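Local structure of apoptosis regulator Bcl-2 homolog (Fowlpox virus, 5TZP) at residues L82-I95 with K129-I143. The protein inhibits apoptosis of the infected host cell by sequestering and inactivating several proapoptotic Bcl-2 proteins, including BAX and BAK1. Residues are numbered along the deposited sequence; the frame is centred on the assembly and turned at random.
Sequences LEDKINWGRIITII and KYRSWFIDQDYWNGI
The W88 indole lies between W133 and the 3-10 segment 140-143. Its NE1 gives a nearly straight hydrogen bond (171°) to Q137 OE1, 2.9 Å away. OE1 lies in the indole plane, but NE1 sits above the plane of the Q137 amide. The Q137 chain bends at chi2 (-62°), which brings its amide back to the indole. W133 CH2 lies over the rim of one face of W88, 3.6 Å from CE2; the indoles meet obliquely, at 45°. The backbone of G142 and I143 covers the opposite face, where I143 CB makes a CH-pi contact. W88 CZ3 meets W140 CE3 at 3.6 Å. I86 touches Y130 and W133: its CB sits over the centre of Y130, and CG2 lies over the W133 five-membered ring (3.7 Å to the centroid). Y130 OH donates to L82 O at 2.8 Å, from above the carbonyl plane. W140 NE1 bonds to I18 O, tying the cluster to helix 14-32. N87 OD1 caps helix 88-105, accepting from R90 N. N87 ND2 hydrogen-bonds, and R90 NE forms a salt bridge, with acidic side-chain groups of the bound peptide. This tryptophan cluster packs the BH1 motif of the Bcl-2 fold against the end of helix 115-136, beside the BH3-binding groove.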
loop_
_atom_site.group_PDB
_atom_site.type_symbol
_atom_site.label_atom_id
_atom_site.label_comp_id
_atom_site.label_asym_id
_atom_site.label_seq_id
_atom_site.Cartn_x
_atom_site.Cartn_y
_atom_site.Cartn_z
ATOM N N LEU A 82 -0.943 9.611 -5.193
ATOM C CA LEU A 82 -1.591 9.292 -6.469
ATOM C C LEU A 82 -2.291 10.449 -7.141
ATOM O O LEU A 82 -3.030 10.216 -8.095
ATOM C CB LEU A 82 -2.592 8.173 -6.216
ATOM C CG LEU A 82 -1.959 6.919 -5.703
ATOM C CD1 LEU A 82 -3.006 5.902 -5.431
ATOM C CD2 LEU A 82 -0.949 6.330 -6.669
ATOM N N GLU A 83 -2.058 11.701 -6.732
ATOM C CA GLU A 83 -2.838 12.775 -7.301
ATOM C C GLU A 83 -2.620 12.933 -8.791
ATOM O O GLU A 83 -3.570 13.242 -9.538
ATOM C CB GLU A 83 -2.520 14.120 -6.608
ATOM C CG GLU A 83 -3.451 15.256 -7.078
ATOM C CD GLU A 83 -3.324 16.522 -6.280
ATOM O OE1 GLU A 83 -2.550 16.532 -5.276
ATOM O OE2 GLU A 83 -4.033 17.487 -6.689
ATOM N N ASP A 84 -1.369 12.771 -9.251
ATOM C CA ASP A 84 -1.000 13.081 -10.634
ATOM C C ASP A 84 -0.521 11.899 -11.429
ATOM O O ASP A 84 -0.568 11.973 -12.661
ATOM C CB ASP A 84 0.171 14.105 -10.742
ATOM C CG ASP A 84 -0.171 15.444 -10.179
ATOM O OD1 ASP A 84 -1.392 15.765 -9.977
ATOM O OD2 ASP A 84 0.799 16.213 -9.936
ATOM N N LYS A 85 0.054 10.893 -10.790
ATOM C CA LYS A 85 0.485 9.727 -11.534
ATOM C C LYS A 85 0.571 8.504 -10.653
ATOM O O LYS A 85 0.694 8.596 -9.417
ATOM C CB LYS A 85 1.815 9.935 -12.222
ATOM C CG LYS A 85 2.953 9.815 -11.418
ATOM C CD LYS A 85 4.225 9.606 -12.273
ATOM C CE LYS A 85 5.439 9.534 -11.333
ATOM N NZ LYS A 85 6.812 9.570 -11.914
ATOM N N ILE A 86 0.471 7.332 -11.288
ATOM C CA ILE A 86 0.588 6.066 -10.598
ATOM C C ILE A 86 1.733 5.262 -11.227
ATOM O O ILE A 86 2.043 5.407 -12.436
ATOM C CB ILE A 86 -0.738 5.281 -10.648
ATOM C CG1 ILE A 86 -0.798 4.105 -9.685
ATOM C CG2 ILE A 86 -1.024 4.744 -12.109
ATOM C CD1 ILE A 86 -2.204 3.589 -9.484
ATOM N N ASN A 87 2.379 4.412 -10.425
ATOM C CA ASN A 87 3.291 3.377 -10.884
ATOM C C ASN A 87 3.362 2.326 -9.800
ATOM O O ASN A 87 2.834 2.532 -8.701
ATOM C CB ASN A 87 4.676 3.914 -11.307
ATOM C CG ASN A 87 5.422 4.588 -10.217
ATOM O OD1 ASN A 87 5.469 4.035 -9.091
ATOM N ND2 ASN A 87 6.110 5.681 -10.511
ATOM N N TRP A 88 3.968 1.189 -10.077
ATOM C CA TRP A 88 3.962 0.106 -9.124
ATOM C C TRP A 88 4.795 0.420 -7.901
ATOM O O TRP A 88 4.423 0.004 -6.781
ATOM C CB TRP A 88 4.413 -1.224 -9.753
ATOM C CG TRP A 88 3.328 -1.807 -10.555
ATOM C CD1 TRP A 88 3.304 -1.925 -11.958
ATOM C CD2 TRP A 88 2.108 -2.391 -10.087
ATOM N NE1 TRP A 88 2.130 -2.496 -12.310
ATOM C CE2 TRP A 88 1.353 -2.799 -11.218
ATOM C CE3 TRP A 88 1.560 -2.574 -8.819
ATOM C CZ2 TRP A 88 0.128 -3.394 -11.089
ATOM C CZ3 TRP A 88 0.314 -3.159 -8.724
ATOM C CH2 TRP A 88 -0.368 -3.566 -9.845
ATOM N N GLY A 89 5.896 1.157 -8.000
ATOM C CA GLY A 89 6.631 1.530 -6.797
ATOM C C GLY A 89 5.807 2.368 -5.845
ATOM O O GLY A 89 5.935 2.225 -4.631
ATOM N N ARG A 90 5.022 3.280 -6.390
ATOM C CA ARG A 90 4.123 4.115 -5.606
ATOM C C ARG A 90 3.075 3.258 -4.896
ATOM O O ARG A 90 2.747 3.480 -3.717
ATOM C CB ARG A 90 3.489 5.219 -6.424
ATOM C CG ARG A 90 4.545 6.324 -6.775
ATOM C CD ARG A 90 3.955 7.367 -7.621
ATOM N NE ARG A 90 4.952 8.385 -7.985
ATOM C CZ ARG A 90 4.663 9.679 -8.038
ATOM N NH1 ARG A 90 3.496 10.184 -7.656
ATOM N NH2 ARG A 90 5.701 10.487 -8.284
ATOM N N ILE A 91 2.465 2.334 -5.641
ATOM C CA ILE A 91 1.453 1.417 -5.074
ATOM C C ILE A 91 2.070 0.618 -3.954
ATOM O O ILE A 91 1.485 0.498 -2.870
ATOM C CB ILE A 91 0.850 0.527 -6.187
ATOM C CG1 ILE A 91 -0.004 1.375 -7.103
ATOM C CG2 ILE A 91 0.019 -0.604 -5.566
ATOM C CD1 ILE A 91 -0.422 0.591 -8.400
ATOM N N ILE A 92 3.227 0.034 -4.185
ATOM C CA ILE A 92 3.903 -0.777 -3.172
ATOM C C ILE A 92 4.207 0.080 -1.963
ATOM O O ILE A 92 3.991 -0.350 -0.811
ATOM C CB ILE A 92 5.206 -1.373 -3.727
ATOM C CG1 ILE A 92 4.813 -2.486 -4.731
ATOM C CG2 ILE A 92 6.127 -1.862 -2.627
ATOM C CD1 ILE A 92 5.962 -2.817 -5.738
ATOM N N THR A 93 4.692 1.296 -2.165
ATOM C CA THR A 93 5.057 2.136 -1.039
ATOM C C THR A 93 3.826 2.534 -0.227
ATOM O O THR A 93 3.861 2.527 1.008
ATOM C CB THR A 93 5.822 3.376 -1.497
ATOM O OG1 THR A 93 7.042 2.941 -2.120
ATOM C CG2 THR A 93 6.190 4.263 -0.382
ATOM N N ILE A 94 2.718 2.869 -0.880
ATOM C CA ILE A 94 1.447 3.161 -0.213
ATOM C C ILE A 94 1.010 1.983 0.625
ATOM O O ILE A 94 0.643 2.160 1.803
ATOM C CB ILE A 94 0.337 3.538 -1.276
ATOM C CG1 ILE A 94 0.555 4.936 -1.807
ATOM C CG2 ILE A 94 -1.067 3.311 -0.685
ATOM C CD1 ILE A 94 -0.208 5.126 -3.112
ATOM N N ILE A 95 1.016 0.770 0.066
ATOM C CA ILE A 95 0.558 -0.394 0.793
ATOM C C ILE A 95 1.486 -0.687 1.942
ATOM O O ILE A 95 1.044 -0.992 3.061
ATOM C CB ILE A 95 0.372 -1.600 -0.153
ATOM C CG1 ILE A 95 -0.733 -1.301 -1.178
ATOM C CG2 ILE A 95 0.102 -2.865 0.603
ATOM C CD1 ILE A 95 -0.766 -2.315 -2.350
ATOM N N LYS A 129 -8.996 7.169 -10.227
ATOM C CA LYS A 129 -8.327 7.827 -11.344
ATOM C C LYS A 129 -7.574 6.879 -12.272
ATOM O O LYS A 129 -7.259 7.272 -13.416
ATOM C CB LYS A 129 -7.299 8.812 -10.762
ATOM C CG LYS A 129 -7.993 10.048 -10.134
ATOM C CD LYS A 129 -7.007 11.127 -9.657
ATOM C CE LYS A 129 -7.783 12.462 -9.339
ATOM N NZ LYS A 129 -6.910 13.473 -8.638
ATOM N N TYR A 130 -7.263 5.668 -11.841
ATOM C CA TYR A 130 -6.368 4.772 -12.559
ATOM C C TYR A 130 -6.991 3.416 -12.832
ATOM O O TYR A 130 -6.246 2.456 -12.999
ATOM C CB TYR A 130 -5.022 4.622 -11.853
ATOM C CG TYR A 130 -4.405 5.962 -11.584
ATOM C CD1 TYR A 130 -3.776 6.686 -12.571
ATOM C CD2 TYR A 130 -4.513 6.517 -10.323
ATOM C CE1 TYR A 130 -3.238 7.927 -12.295
ATOM C CE2 TYR A 130 -3.972 7.747 -10.047
ATOM C CZ TYR A 130 -3.345 8.417 -11.051
ATOM O OH TYR A 130 -2.884 9.685 -10.804
ATOM N N ARG A 131 -8.334 3.309 -12.916
ATOM C CA ARG A 131 -8.967 2.004 -13.190
ATOM C C ARG A 131 -8.542 1.419 -14.522
ATOM O O ARG A 131 -8.187 0.229 -14.600
ATOM C CB ARG A 131 -10.492 2.117 -13.053
ATOM C CG ARG A 131 -11.272 0.874 -13.395
ATOM C CD ARG A 131 -12.805 1.077 -13.397
ATOM N NE ARG A 131 -13.321 1.518 -12.122
ATOM C CZ ARG A 131 -13.741 0.716 -11.138
ATOM N NH1 ARG A 131 -13.739 -0.624 -11.257
ATOM N NH2 ARG A 131 -14.197 1.276 -10.028
ATOM N N SER A 132 -8.486 2.207 -15.599
ATOM C CA SER A 132 -8.071 1.676 -16.893
ATOM C C SER A 132 -6.616 1.246 -16.889
ATOM O O SER A 132 -6.246 0.197 -17.445
ATOM C CB SER A 132 -8.322 2.762 -17.942
ATOM O OG SER A 132 -9.696 2.761 -18.164
ATOM N N TRP A 133 -5.754 2.019 -16.200
ATOM C CA TRP A 133 -4.346 1.622 -16.032
ATOM C C TRP A 133 -4.235 0.272 -15.350
ATOM O O TRP A 133 -3.505 -0.607 -15.810
ATOM C CB TRP A 133 -3.558 2.712 -15.253
ATOM C CG TRP A 133 -2.133 2.425 -15.032
ATOM C CD1 TRP A 133 -1.125 2.815 -15.797
ATOM C CD2 TRP A 133 -1.560 1.683 -13.944
ATOM N NE1 TRP A 133 0.080 2.395 -15.271
ATOM C CE2 TRP A 133 -0.156 1.683 -14.128
ATOM C CE3 TRP A 133 -2.091 1.079 -12.812
ATOM C CZ2 TRP A 133 0.709 1.025 -13.240
ATOM C CZ3 TRP A 133 -1.219 0.457 -11.915
ATOM C CH2 TRP A 133 0.145 0.440 -12.124
ATOM N N PHE A 134 -4.978 0.077 -14.270
ATOM C CA PHE A 134 -4.923 -1.172 -13.504
ATOM C C PHE A 134 -5.389 -2.358 -14.309
ATOM O O PHE A 134 -4.709 -3.401 -14.332
ATOM C CB PHE A 134 -5.706 -0.975 -12.216
ATOM C CG PHE A 134 -5.686 -2.146 -11.268
ATOM C CD1 PHE A 134 -4.505 -2.583 -10.676
ATOM C CD2 PHE A 134 -6.826 -2.821 -10.968
ATOM C CE1 PHE A 134 -4.562 -3.623 -9.689
ATOM C CE2 PHE A 134 -6.848 -3.868 -10.046
ATOM C CZ PHE A 134 -5.718 -4.256 -9.427
ATOM N N ILE A 135 -6.501 -2.212 -15.019
ATOM C CA ILE A 135 -6.966 -3.302 -15.868
ATOM C C ILE A 135 -5.935 -3.601 -16.939
ATOM O O ILE A 135 -5.638 -4.774 -17.263
ATOM C CB ILE A 135 -8.337 -2.916 -16.482
ATOM C CG1 ILE A 135 -9.377 -2.807 -15.367
ATOM C CG2 ILE A 135 -8.732 -3.911 -17.578
ATOM C CD1 ILE A 135 -10.654 -2.105 -15.821
ATOM N N ASP A 136 -5.335 -2.573 -17.502
ATOM C CA ASP A 136 -4.370 -2.763 -18.587
ATOM C C ASP A 136 -3.064 -3.405 -18.136
ATOM O O ASP A 136 -2.338 -4.004 -18.946
ATOM C CB ASP A 136 -4.156 -1.417 -19.282
ATOM C CG ASP A 136 -3.237 -1.532 -20.419
ATOM O OD1 ASP A 136 -3.678 -2.151 -21.424
ATOM O OD2 ASP A 136 -2.079 -1.105 -20.223
ATOM N N GLN A 137 -2.734 -3.284 -16.857
ATOM C CA GLN A 137 -1.661 -3.982 -16.203
ATOM C C GLN A 137 -1.976 -5.453 -15.995
ATOM O O GLN A 137 -1.177 -6.188 -15.423
ATOM C CB GLN A 137 -1.341 -3.353 -14.862
ATOM C CG GLN A 137 -0.601 -1.977 -14.958
ATOM C CD GLN A 137 0.725 -2.117 -15.620
ATOM O OE1 GLN A 137 1.574 -2.857 -15.130
ATOM N NE2 GLN A 137 0.948 -1.386 -16.697
ATOM N N ASP A 138 -3.147 -5.903 -16.450
ATOM C CA ASP A 138 -3.699 -7.229 -16.062
ATOM C C ASP A 138 -3.776 -7.346 -14.540
ATOM O O ASP A 138 -3.323 -8.307 -13.930
ATOM C CB ASP A 138 -2.939 -8.411 -16.711
ATOM C CG ASP A 138 -3.571 -9.750 -16.467
ATOM O OD1 ASP A 138 -4.827 -9.837 -16.223
ATOM O OD2 ASP A 138 -2.755 -10.719 -16.457
ATOM N N TYR A 139 -4.353 -6.296 -13.939
ATOM C CA TYR A 139 -4.583 -6.217 -12.506
ATOM C C TYR A 139 -3.227 -6.316 -11.821
ATOM O O TYR A 139 -2.285 -5.573 -12.133
ATOM C CB TYR A 139 -5.636 -7.262 -12.082
ATOM C CG TYR A 139 -6.861 -7.233 -12.927
ATOM C CD1 TYR A 139 -7.867 -6.304 -12.703
ATOM C CD2 TYR A 139 -6.949 -8.005 -14.035
ATOM C CE1 TYR A 139 -9.010 -6.284 -13.505
ATOM C CE2 TYR A 139 -8.070 -7.962 -14.845
ATOM C CZ TYR A 139 -9.069 -7.077 -14.568
ATOM O OH TYR A 139 -10.174 -7.125 -15.423
ATOM N N TRP A 140 -3.051 -7.226 -10.873
ATOM C CA TRP A 140 -1.819 -7.322 -10.090
ATOM C C TRP A 140 -0.685 -7.956 -10.890
ATOM O O TRP A 140 0.454 -7.840 -10.456
ATOM C CB TRP A 140 -2.039 -8.063 -8.758
ATOM C CG TRP A 140 -3.024 -7.373 -7.880
ATOM C CD1 TRP A 140 -4.340 -7.672 -7.791
ATOM C CD2 TRP A 140 -2.732 -6.280 -7.048
ATOM N NE1 TRP A 140 -4.903 -6.777 -6.868
ATOM C CE2 TRP A 140 -3.938 -5.919 -6.426
ATOM C CE3 TRP A 140 -1.570 -5.569 -6.748
ATOM C CZ2 TRP A 140 -3.999 -4.865 -5.481
ATOM C CZ3 TRP A 140 -1.612 -4.576 -5.808
ATOM C CH2 TRP A 140 -2.840 -4.186 -5.224
ATOM N N ASN A 141 -0.954 -8.522 -12.072
ATOM C CA ASN A 141 0.124 -9.137 -12.834
ATOM C C ASN A 141 1.249 -8.154 -13.073
ATOM O O ASN A 141 2.427 -8.554 -13.144
ATOM C CB ASN A 141 -0.443 -9.698 -14.156
ATOM C CG ASN A 141 0.523 -10.621 -14.787
ATOM O OD1 ASN A 141 1.272 -10.226 -15.728
ATOM N ND2 ASN A 141 0.533 -11.816 -14.329
ATOM N N GLY A 142 0.932 -6.864 -13.257
ATOM C CA GLY A 142 1.980 -5.910 -13.580
ATOM C C GLY A 142 3.015 -5.717 -12.486
ATOM O O GLY A 142 4.131 -5.269 -12.786
ATOM N N ILE A 143 2.686 -6.120 -11.251
ATOM C CA ILE A 143 3.630 -6.008 -10.148
ATOM C C ILE A 143 4.775 -6.992 -10.296
ATOM O O ILE A 143 5.801 -6.869 -9.624
ATOM C CB ILE A 143 2.939 -6.178 -8.807
ATOM C CG1 ILE A 143 3.719 -5.411 -7.729
ATOM C CG2 ILE A 143 2.813 -7.652 -8.430
ATOM C CD1 ILE A 143 2.950 -5.398 -6.357
#